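Local structure of amidohydrolase (Xanthomonas campestris pv. campestris, 4DZH) at residues A[17-22]-A[35-40]; A[228-233]-A[246-251]; A[112-117]-A[140-145]; A[356-361]-A[370-375]. The protein probably deaminates adenosine-type nucleosides such as 5'-methylthioadenosine, as a zinc-binding amidohydrolase of the ATZ/TRZ family. One frame throughout, in Å; residues are numbered along the deposited sequence. Where two conformers were deposited one is given.

Contact 1. Residues A[17-22]-A[35-40]; sequences LIEAGY and DHAVAV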
loop_
_atom_site.group_PDB
_atom_site.type_symbol
_atom_site.label_atom_id
_atom_site.label_comp_id
_atom_site.label_asym_id
_atom_site.label_seq_id
_atom_site.Cartn_x
_atom_site.Cartn_y
_atom_site.Cartn_z
ATOM N N LEU A 17 -5.402 30.271 12.067
ATOM C CA LEU A 17 -6.209 30.064 10.876
ATOM C C LEU A 17 -5.392 29.212 9.896
ATOM O O LEU A 17 -4.277 29.584 9.527
ATOM C CB LEU A 17 -6.555 31.410 10.218
ATOM C CG LEU A 17 -7.404 31.260 8.954
ATOM C CD1 LEU A 17 -8.804 30.815 9.333
ATOM C CD2 LEU A 17 -7.438 32.512 8.125
ATOM N N ILE A 18 -5.929 28.077 9.474
ATOM C CA ILE A 18 -5.238 27.228 8.493
ATOM C C ILE A 18 -5.976 27.385 7.194
ATOM O O ILE A 18 -7.131 27.006 7.110
ATOM C CB ILE A 18 -5.258 25.715 8.903
ATOM C CG1 ILE A 18 -4.577 25.530 10.245
ATOM C CG2 ILE A 18 -4.548 24.841 7.849
ATOM C CD1 ILE A 18 -4.912 24.204 10.935
ATOM N N GLU A 19 -5.320 27.947 6.176
ATOM C CA GLU A 19 -5.945 28.041 4.856
ATOM C C GLU A 19 -5.439 26.930 3.961
ATOM O O GLU A 19 -4.234 26.722 3.878
ATOM C CB GLU A 19 -5.651 29.392 4.192
ATOM C CG GLU A 19 -6.062 30.621 5.017
ATOM C CD GLU A 19 -5.487 31.890 4.417
ATOM O OE1 GLU A 19 -4.614 31.783 3.494
ATOM O OE2 GLU A 19 -5.902 32.989 4.866
ATOM N N ALA A 20 -6.356 26.280 3.249
ATOM C CA ALA A 20 -5.958 25.153 2.399
ATOM C C ALA A 20 -6.656 25.128 1.040
ATOM O O ALA A 20 -7.781 25.631 0.878
ATOM C CB ALA A 20 -6.214 23.858 3.128
ATOM N N GLY A 21 -6.040 24.427 0.085
ATOM C CA GLY A 21 -6.676 24.258 -1.205
ATOM C C GLY A 21 -8.013 23.546 -1.122
ATOM O O GLY A 21 -8.934 23.829 -1.885
ATOM N N TYR A 22 -8.103 22.578 -0.214
ATOM C CA TYR A 22 -9.296 21.734 -0.089
ATOM C C TYR A 22 -9.496 21.445 1.369
ATOM O O TYR A 22 -8.525 21.158 2.095
ATOM C CB TYR A 22 -9.130 20.408 -0.847
ATOM C CG TYR A 22 -8.835 20.643 -2.291
ATOM C CD1 TYR A 22 -9.869 20.798 -3.205
ATOM C CD2 TYR A 22 -7.513 20.733 -2.745
ATOM C CE1 TYR A 22 -9.603 21.038 -4.550
ATOM C CE2 TYR A 22 -7.231 20.987 -4.090
ATOM C CZ TYR A 22 -8.283 21.127 -4.988
ATOM O OH TYR A 22 -8.032 21.369 -6.333
ATOM N N ASP A 35 -10.975 25.769 -1.466
ATOM C CA ASP A 35 -10.526 27.106 -1.048
ATOM C C ASP A 35 -11.187 27.576 0.246
ATOM O O ASP A 35 -11.832 28.637 0.280
ATOM C CB ASP A 35 -10.769 28.133 -2.178
ATOM C CG ASP A 35 -9.984 29.438 -1.983
ATOM O OD1 ASP A 35 -8.998 29.452 -1.206
ATOM O OD2 ASP A 35 -10.340 30.454 -2.632
ATOM N N HIS A 36 -11.027 26.780 1.303
ATOM C CA HIS A 36 -11.663 27.010 2.593
ATOM C C HIS A 36 -10.601 27.056 3.692
ATOM O O HIS A 36 -9.467 26.593 3.493
ATOM C CB HIS A 36 -12.644 25.887 2.910
ATOM C CG HIS A 36 -14.053 26.149 2.475
ATOM N ND1 HIS A 36 -14.403 26.361 1.162
ATOM C CD2 HIS A 36 -15.202 26.240 3.195
ATOM C CE1 HIS A 36 -15.713 26.533 1.082
ATOM N NE2 HIS A 36 -16.219 26.478 2.301
ATOM N N ALA A 37 -10.976 27.599 4.848
ATOM C CA ALA A 37 -10.068 27.751 5.976
ATOM C C ALA A 37 -10.722 27.255 7.255
ATOM O O ALA A 37 -11.957 27.139 7.333
ATOM C CB ALA A 37 -9.662 29.224 6.134
ATOM N N VAL A 38 -9.898 26.961 8.257
ATOM C CA VAL A 38 -10.388 26.454 9.527
ATOM C C VAL A 38 -9.770 27.282 10.604
ATOM O O VAL A 38 -8.552 27.396 10.693
ATOM C CB VAL A 38 -10.002 24.942 9.737
ATOM C CG1 VAL A 38 -10.381 24.460 11.157
ATOM C CG2 VAL A 38 -10.704 24.120 8.724
ATOM N N ALA A 39 -10.612 27.912 11.410
ATOM C CA ALA A 39 -10.090 28.710 12.508
ATOM C C ALA A 39 -10.124 27.900 13.793
ATOM O O ALA A 39 -11.049 27.118 14.028
ATOM C CB ALA A 39 -10.887 30.027 12.677
ATOM N N VAL A 40 -9.123 28.123 14.639
ATOM C CA VAL A 40 -8.930 27.325 15.842
ATOM C C VAL A 40 -8.567 28.252 16.977
ATOM O O VAL A 40 -7.770 29.186 16.800
ATOM C CB VAL A 40 -7.754 26.299 15.613
ATOM C CG1 VAL A 40 -7.564 25.428 16.845
ATOM C CG2 VAL A 40 -8.006 25.429 14.370
HETATM O O HOH W 1 -8.246 28.325 0.869
#

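Contact 2. Residues A[228-233]-A[246-251]; sequences HTHETA and RPLARL. With ZN (zinc ion), chain E.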
loop_
_atom_site.group_PDB
_atom_site.type_symbol
_atom_site.label_atom_id
_atom_site.label_comp_id
_atom_site.label_asym_id
_atom_site.label_seq_id
_atom_site.Cartn_x
_atom_site.Cartn_y
_atom_site.Cartn_z
ATOM N N HIS A 228 -9.866 -8.561 20.590
ATOM C CA HIS A 228 -9.686 -9.387 19.386
ATOM C C HIS A 228 -10.794 -10.426 19.292
ATOM O O HIS A 228 -10.901 -11.279 20.189
ATOM C CB HIS A 228 -8.348 -10.130 19.386
ATOM C CG HIS A 228 -7.132 -9.255 19.454
ATOM N ND1 HIS A 228 -6.318 -9.240 20.561
ATOM C CD2 HIS A 228 -6.523 -8.476 18.524
ATOM C CE1 HIS A 228 -5.280 -8.455 20.330
ATOM N NE2 HIS A 228 -5.376 -7.975 19.104
ATOM N N THR A 229 -11.583 -10.403 18.219
ATOM C CA THR A 229 -12.776 -11.268 18.142
ATOM C C THR A 229 -12.924 -11.950 16.778
ATOM O O THR A 229 -12.988 -11.277 15.738
ATOM C CB THR A 229 -14.040 -10.432 18.401
ATOM O OG1 THR A 229 -13.910 -9.682 19.615
ATOM C CG2 THR A 229 -15.314 -11.330 18.518
ATOM N N HIS A 230 -13.029 -13.287 16.749
ATOM C CA HIS A 230 -13.255 -13.998 15.481
ATOM C C HIS A 230 -12.173 -13.698 14.421
ATOM O O HIS A 230 -12.447 -13.536 13.213
ATOM C CB HIS A 230 -14.669 -13.741 14.902
ATOM C CG HIS A 230 -15.747 -14.539 15.572
ATOM N ND1 HIS A 230 -16.786 -15.100 14.863
ATOM C CD2 HIS A 230 -15.956 -14.845 16.875
ATOM C CE1 HIS A 230 -17.586 -15.744 15.705
ATOM N NE2 HIS A 230 -17.107 -15.600 16.929
ATOM N N GLU A 231 -10.935 -13.647 14.890
ATOM C CA GLU A 231 -9.824 -13.344 14.026
ATOM C C GLU A 231 -9.470 -14.519 13.099
ATOM O O GLU A 231 -9.004 -14.340 11.974
ATOM C CB GLU A 231 -8.611 -12.912 14.873
ATOM C CG GLU A 231 -7.416 -12.556 13.975
ATOM C CD GLU A 231 -6.207 -12.058 14.732
ATOM O OE1 GLU A 231 -6.175 -12.228 15.962
ATOM O OE2 GLU A 231 -5.309 -11.462 14.073
ATOM N N THR A 232 -9.703 -15.760 13.566
ATOM C CA THR A 232 -9.271 -16.904 12.776
ATOM C C THR A 232 -10.307 -18.028 12.813
ATOM O O THR A 232 -11.100 -18.095 13.763
ATOM C CB THR A 232 -7.908 -17.491 13.242
ATOM O OG1 THR A 232 -8.022 -18.037 14.554
ATOM C CG2 THR A 232 -6.795 -16.434 13.249
ATOM N N ALA A 233 -10.318 -18.834 11.755
ATOM C CA ALA A 233 -11.056 -20.090 11.714
ATOM C C ALA A 233 -10.755 -20.954 12.932
ATOM O O ALA A 233 -11.687 -21.542 13.513
ATOM C CB ALA A 233 -10.733 -20.859 10.421
ATOM N N ARG A 246 -19.896 -20.745 19.118
ATOM C CA ARG A 246 -18.992 -19.774 18.476
ATOM C C ARG A 246 -18.619 -18.710 19.515
ATOM O O ARG A 246 -19.379 -18.460 20.452
ATOM C CB ARG A 246 -19.657 -19.076 17.280
ATOM C CG ARG A 246 -19.965 -19.928 16.057
ATOM C CD ARG A 246 -20.958 -19.200 15.130
ATOM N NE ARG A 246 -20.424 -17.981 14.480
ATOM C CZ ARG A 246 -19.670 -18.000 13.390
ATOM N NH1 ARG A 246 -19.331 -19.184 12.875
ATOM N NH2 ARG A 246 -19.244 -16.847 12.817
ATOM N N PRO A 247 -17.458 -18.029 19.343
ATOM C CA PRO A 247 -17.081 -17.066 20.388
ATOM C C PRO A 247 -18.094 -15.925 20.549
ATOM O O PRO A 247 -18.357 -15.539 21.680
ATOM C CB PRO A 247 -15.714 -16.524 19.907
ATOM C CG PRO A 247 -15.148 -17.627 19.108
ATOM C CD PRO A 247 -16.341 -18.325 18.430
ATOM N N LEU A 248 -18.652 -15.399 19.461
ATOM C CA LEU A 248 -19.618 -14.312 19.617
ATOM C C LEU A 248 -20.842 -14.769 20.432
ATOM O O LEU A 248 -21.386 -13.998 21.224
ATOM C CB LEU A 248 -19.994 -13.706 18.258
ATOM C CG LEU A 248 -19.105 -12.532 17.821
ATOM C CD1 LEU A 248 -19.355 -12.247 16.351
ATOM C CD2 LEU A 248 -19.383 -11.327 18.757
ATOM N N ALA A 249 -21.258 -16.023 20.255
ATOM C CA ALA A 249 -22.362 -16.578 21.048
ATOM C C ALA A 249 -22.024 -16.630 22.541
ATOM O O ALA A 249 -22.841 -16.255 23.402
ATOM C CB ALA A 249 -22.740 -17.966 20.524
ATOM N N ARG A 250 -20.819 -17.107 22.857
ATOM C CA ARG A 250 -20.336 -17.097 24.238
ATOM C C ARG A 250 -20.206 -15.689 24.834
ATOM O O ARG A 250 -20.607 -15.452 25.968
ATOM C CB ARG A 250 -19.011 -17.841 24.365
ATOM C CG ARG A 250 -18.250 -17.565 25.659
ATOM C CD ARG A 250 -16.946 -18.377 25.716
ATOM N NE ARG A 250 -16.211 -18.089 26.934
ATOM C CZ ARG A 250 -14.983 -17.592 26.957
ATOM N NH1 ARG A 250 -14.366 -17.356 25.808
ATOM N NH2 ARG A 250 -14.376 -17.318 28.125
ATOM N N LEU A 251 -19.628 -14.749 24.088
ATOM C CA LEU A 251 -19.528 -13.379 24.578
ATOM C C LEU A 251 -20.907 -12.753 24.773
ATOM O O LEU A 251 -21.113 -11.964 25.695
ATOM C CB LEU A 251 -18.738 -12.530 23.585
ATOM C CG LEU A 251 -17.243 -12.867 23.383
ATOM C CD1 LEU A 251 -16.689 -12.191 22.144
ATOM C CD2 LEU A 251 -16.401 -12.489 24.590
HETATM ZN ZN ZN E . -4.024 -7.051 17.681
HETATM O O HOH W 2 -4.142 -8.705 16.522
#

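Contact 3. Residues A[112-117]-A[140-145]; sequences IGPEFV and YFFADV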
loop_
_atom_site.group_PDB
_atom_site.type_symbol
_atom_site.label_atom_id
_atom_site.label_comp_id
_atom_site.label_asym_id
_atom_site.label_seq_id
_atom_site.Cartn_x
_atom_site.Cartn_y
_atom_site.Cartn_z
ATOM N N ILE A 112 9.920 -7.322 27.198
ATOM C CA ILE A 112 8.835 -6.474 27.704
ATOM C C ILE A 112 9.163 -5.877 29.091
ATOM O O ILE A 112 9.624 -6.565 30.003
ATOM C CB ILE A 112 7.438 -7.172 27.693
ATOM C CG1 ILE A 112 6.848 -7.200 26.278
ATOM C CG2 ILE A 112 6.440 -6.404 28.515
ATOM C CD1 ILE A 112 5.407 -7.761 26.220
ATOM N N GLY A 113 8.935 -4.575 29.206
ATOM C CA GLY A 113 9.133 -3.851 30.461
ATOM C C GLY A 113 8.898 -2.382 30.160
ATOM O O GLY A 113 8.588 -2.003 29.014
ATOM N N PRO A 114 9.067 -1.518 31.168
ATOM C CA PRO A 114 8.715 -0.119 30.891
ATOM C C PRO A 114 9.566 0.583 29.842
ATOM O O PRO A 114 9.052 1.426 29.107
ATOM C CB PRO A 114 8.910 0.580 32.252
ATOM C CG PRO A 114 8.899 -0.485 33.235
ATOM C CD PRO A 114 9.345 -1.763 32.591
ATOM N N GLU A 115 10.857 0.255 29.758
ATOM C CA GLU A 115 11.724 0.918 28.787
ATOM C C GLU A 115 11.333 0.527 27.370
ATOM O O GLU A 115 11.235 1.377 26.483
ATOM C CB GLU A 115 13.199 0.571 29.027
ATOM C CG GLU A 115 13.740 1.096 30.340
ATOM C CD GLU A 115 13.888 2.603 30.350
ATOM O OE1 GLU A 115 14.403 3.173 29.358
ATOM O OE2 GLU A 115 13.492 3.219 31.369
ATOM N N PHE A 116 11.143 -0.770 27.164
ATOM C CA PHE A 116 10.788 -1.273 25.846
ATOM C C PHE A 116 9.465 -0.638 25.388
ATOM O O PHE A 116 9.322 -0.165 24.250
ATOM C CB PHE A 116 10.681 -2.793 25.902
ATOM C CG PHE A 116 10.152 -3.423 24.617
ATOM C CD1 PHE A 116 10.995 -3.646 23.533
ATOM C CD2 PHE A 116 8.812 -3.775 24.518
ATOM C CE1 PHE A 116 10.508 -4.213 22.348
ATOM C CE2 PHE A 116 8.313 -4.371 23.330
ATOM C CZ PHE A 116 9.162 -4.584 22.259
ATOM N N VAL A 117 8.503 -0.621 26.297
ATOM C CA VAL A 117 7.209 -0.072 25.943
ATOM C C VAL A 117 7.293 1.425 25.688
ATOM O O VAL A 117 6.684 1.947 24.750
ATOM C CB VAL A 117 6.197 -0.440 27.001
ATOM C CG1 VAL A 117 4.906 0.337 26.840
ATOM C CG2 VAL A 117 5.949 -1.925 26.956
ATOM N N TYR A 140 -1.709 -2.853 24.802
ATOM C CA TYR A 140 -0.412 -3.432 25.164
ATOM C C TYR A 140 -0.176 -3.438 26.685
ATOM O O TYR A 140 -0.876 -2.734 27.460
ATOM C CB TYR A 140 0.772 -2.751 24.475
ATOM C CG TYR A 140 1.922 -3.728 24.156
ATOM C CD1 TYR A 140 1.778 -4.714 23.161
ATOM C CD2 TYR A 140 3.130 -3.685 24.874
ATOM C CE1 TYR A 140 2.795 -5.578 22.883
ATOM C CE2 TYR A 140 4.147 -4.568 24.606
ATOM C CZ TYR A 140 3.983 -5.507 23.606
ATOM O OH TYR A 140 5.008 -6.392 23.312
ATOM N N PHE A 141 0.798 -4.272 27.090
ATOM C CA PHE A 141 1.264 -4.331 28.468
ATOM C C PHE A 141 1.864 -2.991 28.823
ATOM O O PHE A 141 2.284 -2.242 27.961
ATOM C CB PHE A 141 2.300 -5.454 28.603
ATOM C CG PHE A 141 1.766 -6.816 28.206
ATOM C CD1 PHE A 141 0.977 -7.546 29.082
ATOM C CD2 PHE A 141 2.069 -7.349 26.968
ATOM C CE1 PHE A 141 0.473 -8.789 28.737
ATOM C CE2 PHE A 141 1.579 -8.598 26.603
ATOM C CZ PHE A 141 0.778 -9.311 27.500
ATOM N N PHE A 142 1.923 -2.706 30.127
ATOM C CA PHE A 142 2.493 -1.426 30.575
ATOM C C PHE A 142 1.738 -0.229 30.006
ATOM O O PHE A 142 2.344 0.768 29.609
ATOM C CB PHE A 142 4.018 -1.347 30.366
ATOM C CG PHE A 142 4.775 -2.369 31.172
ATOM C CD1 PHE A 142 4.951 -3.672 30.688
ATOM C CD2 PHE A 142 5.243 -2.055 32.437
ATOM C CE1 PHE A 142 5.605 -4.618 31.445
ATOM C CE2 PHE A 142 5.899 -2.999 33.199
ATOM C CZ PHE A 142 6.086 -4.280 32.705
ATOM N N ALA A 143 0.409 -0.350 30.049
ATOM C CA ALA A 143 -0.481 0.729 29.622
ATOM C C ALA A 143 -0.224 2.003 30.402
ATOM O O ALA A 143 -0.430 3.087 29.852
ATOM C CB ALA A 143 -1.953 0.301 29.771
ATOM N N ASP A 144 0.251 1.882 31.657
ATOM C CA ASP A 144 0.548 3.074 32.460
ATOM C C ASP A 144 1.634 3.916 31.794
ATOM O O ASP A 144 1.525 5.144 31.658
ATOM C CB ASP A 144 0.917 2.713 33.908
ATOM C CG ASP A 144 2.118 1.762 34.026
ATOM O OD1 ASP A 144 2.473 1.052 33.058
ATOM O OD2 ASP A 144 2.722 1.719 35.133
ATOM N N VAL A 145 2.687 3.253 31.317
ATOM C CA VAL A 145 3.773 3.927 30.633
ATOM C C VAL A 145 3.266 4.501 29.313
ATOM O O VAL A 145 3.547 5.656 28.983
ATOM C CB VAL A 145 4.912 2.929 30.332
ATOM C CG1 VAL A 145 5.958 3.559 29.439
ATOM C CG2 VAL A 145 5.527 2.391 31.657
#

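Contact 4. Residues A[356-361]-A[370-375]; sequences ATLGGA and IGSIEV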
loop_
_atom_site.group_PDB
_atom_site.type_symbol
_atom_site.label_atom_id
_atom_site.label_comp_id
_atom_site.label_asym_id
_atom_site.label_seq_id
_atom_site.Cartn_x
_atom_site.Cartn_y
_atom_site.Cartn_z
ATOM N N ALA A 356 -11.895 5.670 8.416
ATOM C CA ALA A 356 -10.577 6.042 8.917
ATOM C C ALA A 356 -10.552 7.233 9.881
ATOM O O ALA A 356 -9.530 7.473 10.567
ATOM C CB ALA A 356 -9.648 6.345 7.728
ATOM N N THR A 357 -11.657 7.997 9.960
ATOM C CA THR A 357 -11.662 9.193 10.792
ATOM C C THR A 357 -12.813 9.087 11.781
ATOM O O THR A 357 -12.607 8.644 12.906
ATOM C CB THR A 357 -11.796 10.481 9.943
ATOM O OG1 THR A 357 -12.892 10.341 9.004
ATOM C CG2 THR A 357 -10.457 10.725 9.199
ATOM N N LEU A 358 -14.007 9.456 11.325
ATOM C CA LEU A 358 -15.206 9.449 12.168
ATOM C C LEU A 358 -15.570 8.042 12.642
ATOM O O LEU A 358 -16.015 7.889 13.799
ATOM C CB LEU A 358 -16.381 10.058 11.410
ATOM C CG LEU A 358 -17.617 10.297 12.294
ATOM C CD1 LEU A 358 -17.303 11.249 13.446
ATOM C CD2 LEU A 358 -18.718 10.789 11.396
ATOM N N GLY A 359 -15.400 6.998 11.808
ATOM C CA GLY A 359 -15.680 5.631 12.259
ATOM C C GLY A 359 -14.774 5.229 13.430
ATOM O O GLY A 359 -15.194 4.666 14.457
ATOM N N GLY A 360 -13.493 5.528 13.300
ATOM C CA GLY A 360 -12.578 5.292 14.398
ATOM C C GLY A 360 -12.903 6.139 15.617
ATOM O O GLY A 360 -12.863 5.633 16.723
ATOM N N ALA A 361 -13.223 7.410 15.410
ATOM C CA ALA A 361 -13.594 8.319 16.498
ATOM C C ALA A 361 -14.720 7.694 17.309
ATOM O O ALA A 361 -14.624 7.575 18.535
ATOM C CB ALA A 361 -14.030 9.650 15.960
ATOM N N ILE A 370 -13.674 14.290 18.044
ATOM C CA ILE A 370 -12.786 14.232 16.859
ATOM C C ILE A 370 -13.467 13.553 15.670
ATOM O O ILE A 370 -14.582 13.039 15.773
ATOM C CB ILE A 370 -11.431 13.500 17.139
ATOM C CG1 ILE A 370 -11.671 12.017 17.393
ATOM C CG2 ILE A 370 -10.686 14.108 18.341
ATOM C CD1 ILE A 370 -10.386 11.211 17.673
ATOM N N GLY A 371 -12.782 13.506 14.528
ATOM C CA GLY A 371 -13.251 12.674 13.424
ATOM C C GLY A 371 -13.910 13.432 12.286
ATOM O O GLY A 371 -14.174 12.849 11.224
ATOM N N SER A 372 -14.247 14.708 12.527
ATOM C CA SER A 372 -14.789 15.546 11.471
ATOM C C SER A 372 -14.405 16.985 11.745
ATOM O O SER A 372 -13.993 17.309 12.865
ATOM C CB SER A 372 -16.311 15.397 11.404
ATOM O OG SER A 372 -16.874 15.645 12.690
ATOM N N ILE A 373 -14.445 17.824 10.709
ATOM C CA ILE A 373 -14.095 19.234 10.858
ATOM C C ILE A 373 -15.396 19.994 11.037
ATOM O O ILE A 373 -16.033 20.435 10.061
ATOM C CB ILE A 373 -13.277 19.783 9.655
ATOM C CG1 ILE A 373 -12.113 18.799 9.356
ATOM C CG2 ILE A 373 -12.779 21.206 9.955
ATOM C CD1 ILE A 373 -11.121 19.311 8.285
ATOM N N GLU A 374 -15.807 20.086 12.296
ATOM C CA GLU A 374 -17.068 20.732 12.674
ATOM C C GLU A 374 -16.757 21.629 13.862
ATOM O O GLU A 374 -15.929 21.280 14.709
ATOM C CB GLU A 374 -18.098 19.690 13.055
ATOM C CG GLU A 374 -18.495 18.740 11.917
ATOM C CD GLU A 374 -19.625 17.813 12.321
ATOM O OE1 GLU A 374 -20.785 18.274 12.363
ATOM O OE2 GLU A 374 -19.385 16.628 12.649
ATOM N N VAL A 375 -17.402 22.791 13.910
ATOM C CA VAL A 375 -17.235 23.718 15.031
ATOM C C VAL A 375 -17.485 22.990 16.354
ATOM O O VAL A 375 -18.463 22.226 16.511
ATOM C CB VAL A 375 -18.171 24.959 14.878
ATOM C CG1 VAL A 375 -18.195 25.781 16.178
ATOM C CG2 VAL A 375 -17.771 25.813 13.702
#

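Contact 1. Residues A[17-22]-A[35-40]
I18 and V38 pair as neighbours on two antiparallel strands, 16-20 and 36-41, in the four-stranded mixed sheet near the start of the chain. I18 N donates to V38 O at 3.0 Å, nearly straight at 173°. V38 N returns a bond of 3.0 Å to I18 O. A20 N then bonds to H36 O. D35 N also bonds to G21 O at 2.8 Å, where both chains turn a corner. A water lies between A20 O and D35 OD1.

L17 and A39, and E19 and A37, form the non-hydrogen-bonded pairs. Their side chains share one face of the sheet. With chi1 at 180° the L17 side chain leans to its own carbonyl side and sends CD1 across to the partner strand. There it lies 3.7 Å from A37 CB and 4.0 Å from A39 CB. E19 touches A37 CB through CG, and its carboxylate leads away to a salt bridge with R55. Helix 51-57 packs on A37 through T51 and A54.

I18, A20 and V38 lie on the other face, where all three meet L71 of strand 69-80. Strand 63-66 flanks 16-20, and strand 44-50 flanks 36-41. This is the small beta domain that accompanies the TIM barrel in many amidohydrolases, and the pair forms its two inner strands.

Contact 2. Residues A[228-233]-A[246-251]
The imidazole of H230 fits against the start of helix 247-254, held by one hydrogen bond, by P247 and L248, and by R246 at its edge. L248 N donates to H230 NE2 at 3.0 Å. The bond is bent, 146° at the hydrogen, and the donor lies 26° out of the ring plane. H230 ND1 is bonded to Q268 O, so both ring nitrogens have partners. Together these bonds fix how the ring is turned. They are consistent with a proton on ND1 and a lone pair on NE2.

A chi1 of -78° keeps the H230 ring on the side of its own backbone N, and from there it reaches over to the helix start. L248 CD1 sits over the centre of one ring face in a CH-pi contact, 4.0 Å from the centroid. P247 CD comes within 3.2 Å of H230 NE2. R246 crosses the ring at about a right angle, its guanidinium plane steeply turned against the imidazole. R246 NH2 is 3.5 Å from H230 CE1, at the ring edge. The R246 chain is bent at chi3, and NE forms a salt bridge with E273.

T229 adds an apolar patch. Its CG2 meets L251 CD1 tip to tip at 4.0 Å and also touches L248 CG.

H228, two residues before H230, binds zinc through NE2 at 2.2 Å, with H79, H81, D316 and a water. The metal-binding end of strand 225-229 is thus followed directly by this packing. Strand 261-265 runs beside it, helix 233-243 packs on H230 and P247, and F211 of helix 208-221 touches L251.

Contact 3. Residues A[112-117]-A[140-145]
F142 lays one face of its ring over the backbone of G113 and P114. G113 CA lies 4.0 Å from the ring centroid in a CH-pi contact, and P114 N is offset toward the rim on the same face. P114 CD approaches F142 CE2 at 3.7 Å. I112 CG2 adds a contact to F142 CE1 at 3.5 Å. The F142 ring points away from its own carbonyl (chi1 -63°), which directs it at the short link between helices 96-111 and 114-130.

I112 uses its other branch on two more aromatics. Its CD1 touches both Y140 and F141, 3.2 Å from Y140 OH and 3.4 Å from F141 CD2. I112 and Y140 come from opposite directions, while I112 and F141 cross at about a right angle. F141 CD2 itself sits over the centre of the Y140 ring.

V117 makes the next contacts along helix 114-130. Its CG2 meets the edge of the Y140 ring, 3.9 Å from Y140 CD2, and also touches F142 CB. P114 CB and V145 CG2, 3.9 Å apart, bring the first turns of helices 114-130 and 143-152 together.

Y140 OH is hydrogen-bonded to E108 OE2 of helix 96-111, and the Y140 side chain is about 4 Å from that of the zinc ligand H81. W170 meets the F142 ring at a steep angle. Across the two segments the contact is apolar and aromatic. It therefore depends on shape and close fit.

Contact 4. Residues A[356-361]-A[370-375]
A361 CB meets the loop at I370 and G371. It lies 3.4 Å from I370 O and 3.6 Å from I370 CG1. G371 passes so close to helix 349-363 that its CA is 4.0 Å from L358 CA. G371 has no side chain, and its backbone, at phi 104°, runs directly against A361 CB and L358 CA. G371 O lies over T357 and L358, 3.6 Å from both T357 OG1 and L358 CB. Turned away from its own backbone N (chi1 -171°), the L358 side chain brings CD1 to 4.0 Å from I370 O.

The second shell sets these groups in place. K377 NZ bonds to both I370 O and S372 OG. S372 OG in turn donates to E374 OE2 at 2.7 Å, on the anti lone pair of that oxygen. T357 OG1 bonds back to L353 O in its own helix, which widens to a pi-helical turn over 356-359. V76 of strand 69-80 packs on I370.

The two segments thus meet by van der Waals contact between the backbone of 370-371 and the side chains of T357, L358 and A361, with I370 CG1 against A361. The polar bonds come from K377 and S372, on the loop side. S372 OG links K377 and E374, so the lysine charge may indirectly favour an ionised E374.

In the fold
Contacts 1 and 4 touch: V38 CG2 of contact 1 lies 3.8 Å from I373 CG2 of contact 4, and their centres are 17 Å apart. Residues 370-375 thus join the small beta domain to helix 349-363. Contacts 2 and 3 lie near the zinc site. Contact 2 supplies the ligand H228, and the Y140 side chain of contact 3 is about 8 Å from the metal. Their nearest atoms are about 8 Å apart, so they approach the site without touching. Contact 1 is remote from both, its centre 44 Å from that of contact 2, on the opposite side of the chain's centre. Contact 4 also lies away from the metal sites.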